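Local atomic coordinates of putative flagellar hook-associated protein (Vibrio parahaemolyticus, PDB entry 3PWX), a protein that probably serves as a structural component of the bacterial flagellum, as a hook-associated member of the flagellin family. Residues Ser50-Ser53 / Met54-Val58; Leu110-Ser114 / Gly115-Val119. One frame throughout, in Å; residues are numbered along the deposited sequence.

Interaction 1: Ser50-Ser53 / Met54-Val58; sequences SLKS and MRDIV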
loop_
_atom_site.group_PDB
_atom_site.type_symbol
_atom_site.label_atom_id
_atom_site.label_comp_id
_atom_site.label_asym_id
_atom_site.label_seq_id
_atom_site.Cartn_x
_atom_site.Cartn_y
_atom_site.Cartn_z
ATOM N N SER A 50 29.879 -5.439 -2.845
ATOM C CA SER A 50 30.814 -4.452 -3.277
ATOM C C SER A 50 31.135 -3.517 -2.149
ATOM O O SER A 50 32.248 -3.060 -2.047
ATOM C CB SER A 50 30.296 -3.673 -4.450
ATOM O OG SER A 50 30.093 -4.514 -5.551
ATOM N N LEU A 51 30.202 -3.234 -1.260
ATOM C CA LEU A 51 30.554 -2.265 -0.219
ATOM C C LEU A 51 31.557 -2.877 0.758
ATOM O O LEU A 51 32.451 -2.202 1.263
ATOM C CB LEU A 51 29.331 -1.761 0.522
ATOM C CG LEU A 51 28.551 -0.766 -0.304
ATOM C CD1 LEU A 51 27.140 -0.540 0.381
ATOM C CD2 LEU A 51 29.307 0.526 -0.461
ATOM N N LYS A 52 31.384 -4.176 0.981
ATOM C CA LYS A 52 32.220 -5.011 1.811
ATOM C C LYS A 52 33.683 -5.047 1.267
ATOM O O LYS A 52 34.620 -4.691 1.975
ATOM C CB LYS A 52 31.548 -6.384 1.846
ATOM C CG LYS A 52 32.100 -7.376 2.728
ATOM C CD LYS A 52 32.021 -6.962 4.169
ATOM C CE LYS A 52 33.259 -7.481 4.940
ATOM N NZ LYS A 52 33.784 -8.810 4.461
ATOM N N SER A 53 33.865 -5.420 0.007
ATOM C CA SER A 53 35.194 -5.449 -0.584
ATOM C C SER A 53 35.846 -4.075 -0.589
ATOM O O SER A 53 37.050 -3.937 -0.350
ATOM C CB SER A 53 35.162 -6.011 -1.998
ATOM O OG SER A 53 34.294 -7.120 -2.039
HETATM N N MSE A 54 35.051 -3.044 -0.857
HETATM C CA MSE A 54 35.617 -1.723 -0.862
HETATM C C MSE A 54 36.091 -1.418 0.566
HETATM O O MSE A 54 37.181 -0.915 0.747
HETATM C CB MSE A 54 34.597 -0.767 -1.379
HETATM C CG MSE A 54 34.909 0.678 -1.315
HETATM SE SE MSE A 54 33.414 1.602 -2.238
HETATM C CE MSE A 54 33.723 0.872 -4.019
ATOM N N ARG A 55 35.316 -1.780 1.585
ATOM C CA ARG A 55 35.750 -1.480 2.942
ATOM C C ARG A 55 37.051 -2.236 3.380
ATOM O O ARG A 55 37.869 -1.699 4.116
ATOM C CB ARG A 55 34.635 -1.757 3.876
ATOM C CG ARG A 55 34.680 -1.035 5.149
ATOM C CD ARG A 55 33.692 -1.789 5.995
ATOM N NE ARG A 55 33.454 -1.241 7.324
ATOM C CZ ARG A 55 33.791 -1.835 8.474
ATOM N NH1 ARG A 55 34.425 -3.020 8.483
ATOM N NH2 ARG A 55 33.460 -1.228 9.618
ATOM N N ASP A 56 37.231 -3.462 2.902
ATOM C CA ASP A 56 38.372 -4.274 3.239
ATOM C C ASP A 56 39.678 -3.704 2.669
ATOM O O ASP A 56 40.765 -3.840 3.277
ATOM C CB ASP A 56 38.156 -5.672 2.685
ATOM C CG ASP A 56 37.158 -6.486 3.492
ATOM O OD1 ASP A 56 36.722 -6.099 4.612
ATOM O OD2 ASP A 56 36.793 -7.547 2.968
ATOM N N ILE A 57 39.550 -3.084 1.497
ATOM C CA ILE A 57 40.653 -2.440 0.797
ATOM C C ILE A 57 41.079 -1.148 1.489
ATOM O O ILE A 57 42.284 -0.917 1.724
ATOM C CB ILE A 57 40.288 -2.135 -0.679
ATOM C CG1 ILE A 57 40.245 -3.425 -1.509
ATOM C CG2 ILE A 57 41.242 -1.107 -1.269
ATOM C CD1 ILE A 57 39.435 -3.280 -2.794
ATOM N N VAL A 58 40.103 -0.295 1.781
ATOM C CA VAL A 58 40.338 0.855 2.626
ATOM C C VAL A 58 40.973 0.426 3.964
ATOM O O VAL A 58 41.994 0.998 4.364
ATOM C CB VAL A 58 39.061 1.626 2.850
ATOM C CG1 VAL A 58 39.272 2.742 3.850
ATOM C CG2 VAL A 58 38.583 2.172 1.516
#

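Interaction 2: Leu110-Ser114 / Gly115-Val119; sequences LNKSS and GAYVV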
loop_
_atom_site.group_PDB
_atom_site.type_symbol
_atom_site.label_atom_id
_atom_site.label_comp_id
_atom_site.label_asym_id
_atom_site.label_seq_id
_atom_site.Cartn_x
_atom_site.Cartn_y
_atom_site.Cartn_z
ATOM N N LEU A 110 21.740 7.141 -11.508
ATOM C CA LEU A 110 23.017 7.805 -11.257
ATOM C C LEU A 110 23.673 8.276 -12.566
ATOM O O LEU A 110 23.676 7.571 -13.575
ATOM C CB LEU A 110 23.972 6.825 -10.573
ATOM C CG LEU A 110 23.977 6.616 -9.069
ATOM C CD1 LEU A 110 24.619 5.299 -8.801
ATOM C CD2 LEU A 110 24.797 7.696 -8.437
ATOM N N ASN A 111 24.236 9.470 -12.529
ATOM C CA ASN A 111 24.899 10.070 -13.669
ATOM C C ASN A 111 26.227 10.658 -13.186
ATOM O O ASN A 111 26.275 11.289 -12.126
ATOM C CB ASN A 111 24.024 11.190 -14.214
ATOM C CG ASN A 111 24.368 11.570 -15.653
ATOM O OD1 ASN A 111 25.529 11.581 -16.063
ATOM N ND2 ASN A 111 23.342 11.886 -16.427
ATOM N N LYS A 112 27.294 10.471 -13.969
ATOM C CA LYS A 112 28.652 10.965 -13.592
ATOM C C LYS A 112 29.170 12.003 -14.569
ATOM O O LYS A 112 30.279 12.523 -14.409
ATOM C CB LYS A 112 29.668 9.824 -13.427
ATOM C CG LYS A 112 30.717 10.142 -12.357
ATOM C CD LYS A 112 32.089 9.424 -12.553
ATOM C CE LYS A 112 33.039 9.729 -11.366
ATOM N NZ LYS A 112 34.145 8.683 -11.099
ATOM N N SER A 113 28.349 12.315 -15.571
ATOM C CA SER A 113 28.635 13.348 -16.585
ATOM C C SER A 113 29.275 14.634 -16.070
ATOM O O SER A 113 29.950 15.316 -16.806
ATOM C CB SER A 113 27.345 13.745 -17.302
ATOM O OG SER A 113 27.050 12.804 -18.307
ATOM N N SER A 114 29.013 14.988 -14.820
ATOM C CA SER A 114 29.394 16.293 -14.326
ATOM C C SER A 114 30.787 16.309 -13.728
ATOM O O SER A 114 31.272 17.367 -13.341
ATOM C CB SER A 114 28.307 16.868 -13.370
ATOM O OG SER A 114 28.225 16.226 -12.115
ATOM N N GLY A 115 31.445 15.147 -13.689
ATOM C CA GLY A 115 32.670 14.975 -12.900
ATOM C C GLY A 115 32.456 14.387 -11.504
ATOM O O GLY A 115 33.396 13.929 -10.867
ATOM N N ALA A 116 31.223 14.419 -11.013
ATOM C CA ALA A 116 30.880 13.768 -9.728
ATOM C C ALA A 116 29.626 12.891 -9.918
ATOM O O ALA A 116 28.887 13.078 -10.885
ATOM C CB ALA A 116 30.653 14.833 -8.622
ATOM N N TYR A 117 29.414 11.904 -9.043
ATOM C CA TYR A 117 28.144 11.144 -9.129
ATOM C C TYR A 117 26.992 11.987 -8.651
ATOM O O TYR A 117 27.033 12.561 -7.566
ATOM C CB TYR A 117 28.207 9.803 -8.410
ATOM C CG TYR A 117 29.257 8.876 -8.975
ATOM C CD1 TYR A 117 28.979 8.080 -10.086
ATOM C CD2 TYR A 117 30.541 8.802 -8.396
ATOM C CE1 TYR A 117 29.937 7.217 -10.598
ATOM C CE2 TYR A 117 31.526 7.940 -8.904
ATOM C CZ TYR A 117 31.214 7.149 -10.012
ATOM O OH TYR A 117 32.152 6.286 -10.542
ATOM N N VAL A 118 25.989 12.104 -9.501
ATOM C CA VAL A 118 24.776 12.843 -9.159
ATOM C C VAL A 118 23.554 11.867 -9.159
ATOM O O VAL A 118 23.361 11.080 -10.099
ATOM C CB VAL A 118 24.528 14.061 -10.116
ATOM C CG1 VAL A 118 23.014 14.453 -10.139
ATOM C CG2 VAL A 118 25.402 15.245 -9.738
ATOM N N VAL A 119 22.726 11.898 -8.121
ATOM C CA VAL A 119 21.559 11.028 -8.180
ATOM C C VAL A 119 20.486 11.644 -9.015
ATOM O O VAL A 119 19.909 12.663 -8.629
ATOM C CB VAL A 119 21.046 10.584 -6.807
ATOM C CG1 VAL A 119 19.800 9.742 -7.019
ATOM C CG2 VAL A 119 22.114 9.699 -6.069
#

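Interaction 1: Ser50-Ser53 / Met54-Val58
S50 and M54 open a ladder of four i to i+4 backbone hydrogen bonds that runs without a break from 50-53 into 54-58, one continuous turn-on-turn piece of alpha-helix near the C-terminal end of the long helix 7-61. M54 N donates to S50 O at 3.0 Å, and R55 N to L51 O at 2.9 Å with an N-H...O angle of 150°. D56 N reaches K52 O almost in line with the carbonyl, while I57 N closes the series on S53 O at 3.2 Å. In the flagellin family this N-terminal helical region packs in a bundle with C-terminal helices, and the side chains here sort themselves accordingly.

On the buried side, M54, a selenomethionine, carries its SE off the local helix and into the bundle: CG stands anti to the backbone N (chi1 173°), and the chain packs against L78 and Y81 of helix 71-89, I183 of helix 172-223 and I158 of helix 154-166. L51 turns to M187. At the edge of this face R55, partly exposed, runs out extended from CG to NE, and its NE forms a salt bridge with D184, tying this helix to helix 172-223 by charge as well as by packing. S53, also partly exposed, touches Y81, and its OG bonds backward to E49 O, within its own helix.

The exposed side holds the one side-chain pair within the stretch, K52 with D56, one turn apart. The lysine chain bends at chi2, chi3 and chi4, and the ammonium leans forward, toward the C-terminal end of the helix, where the D56 carboxylate stands. The salt bridge they form is long: NZ stands 3.6 Å from OD2, while CE lies 3.7 Å from OD1.

Interaction 2: Leu110-Ser114 / Gly115-Val119
K112 lies along one face of the Y117 ring, the central side-chain contact of a small beta hairpin whose strands 110-111 and 118-119 are joined through a type I turn from K112 to G115. Its CG sits 3.6 Å from the ring centroid, 17° off the normal, a CH-pi contact made over the face. Extended beyond CG, the chain then passes across the ring, with CE 3.4 Å from CZ, and brings NZ to the phenol oxygen. That NZ to OH hydrogen bond is weak at 3.2 Å; the ammonium has a salt bridge to D159 as well.

L110 meets Y117 from another direction: its CD2 touches the tyrosine CB at 4.0 Å and also packs on V119 CG2, its partner in the non-hydrogen-bonded pair. In the hydrogen-bonded pair, N111 and V118 exchange two backbone bonds, the shorter being V118 N to N111 O at 2.8 Å. The N111 carboxamide, with CG anti to its own nitrogen (chi1 -160°), brings OD1 over the following residues to accept from S113 N at 3.0 Å, an Asx turn leading into the bend. G115 N closes that bend on K112 O, approaching from above the carbonyl plane. G115 itself has a positive phi, 95°, where a CB would clash with S114 O.

Y117 touches D83 and E86 of helix 71-89 as well as L155 and D159 of helix 154-166, while L110 packs on F89; the hairpin is thus fastened onto these two helices.

Interactions 1 and 2 both join residues close in sequence, yet they build different things. Interaction 1 is a partly buried length of helix 7-61 within the helical bundle; interaction 2 is a surface hairpin, with L110 and Y117 as its buried anchors. Their centres lie 21 Å apart and their nearest atoms about 9 Å apart, so they do not touch, but both pack against helices 71-89 and 154-166. Each puts a lysine beside an aspartate: in 50-58 the partner is one turn along the same helix, whereas in 110-119 it belongs to helix 154-166, and the aliphatic part of the lysine is additionally spread over an aromatic ring.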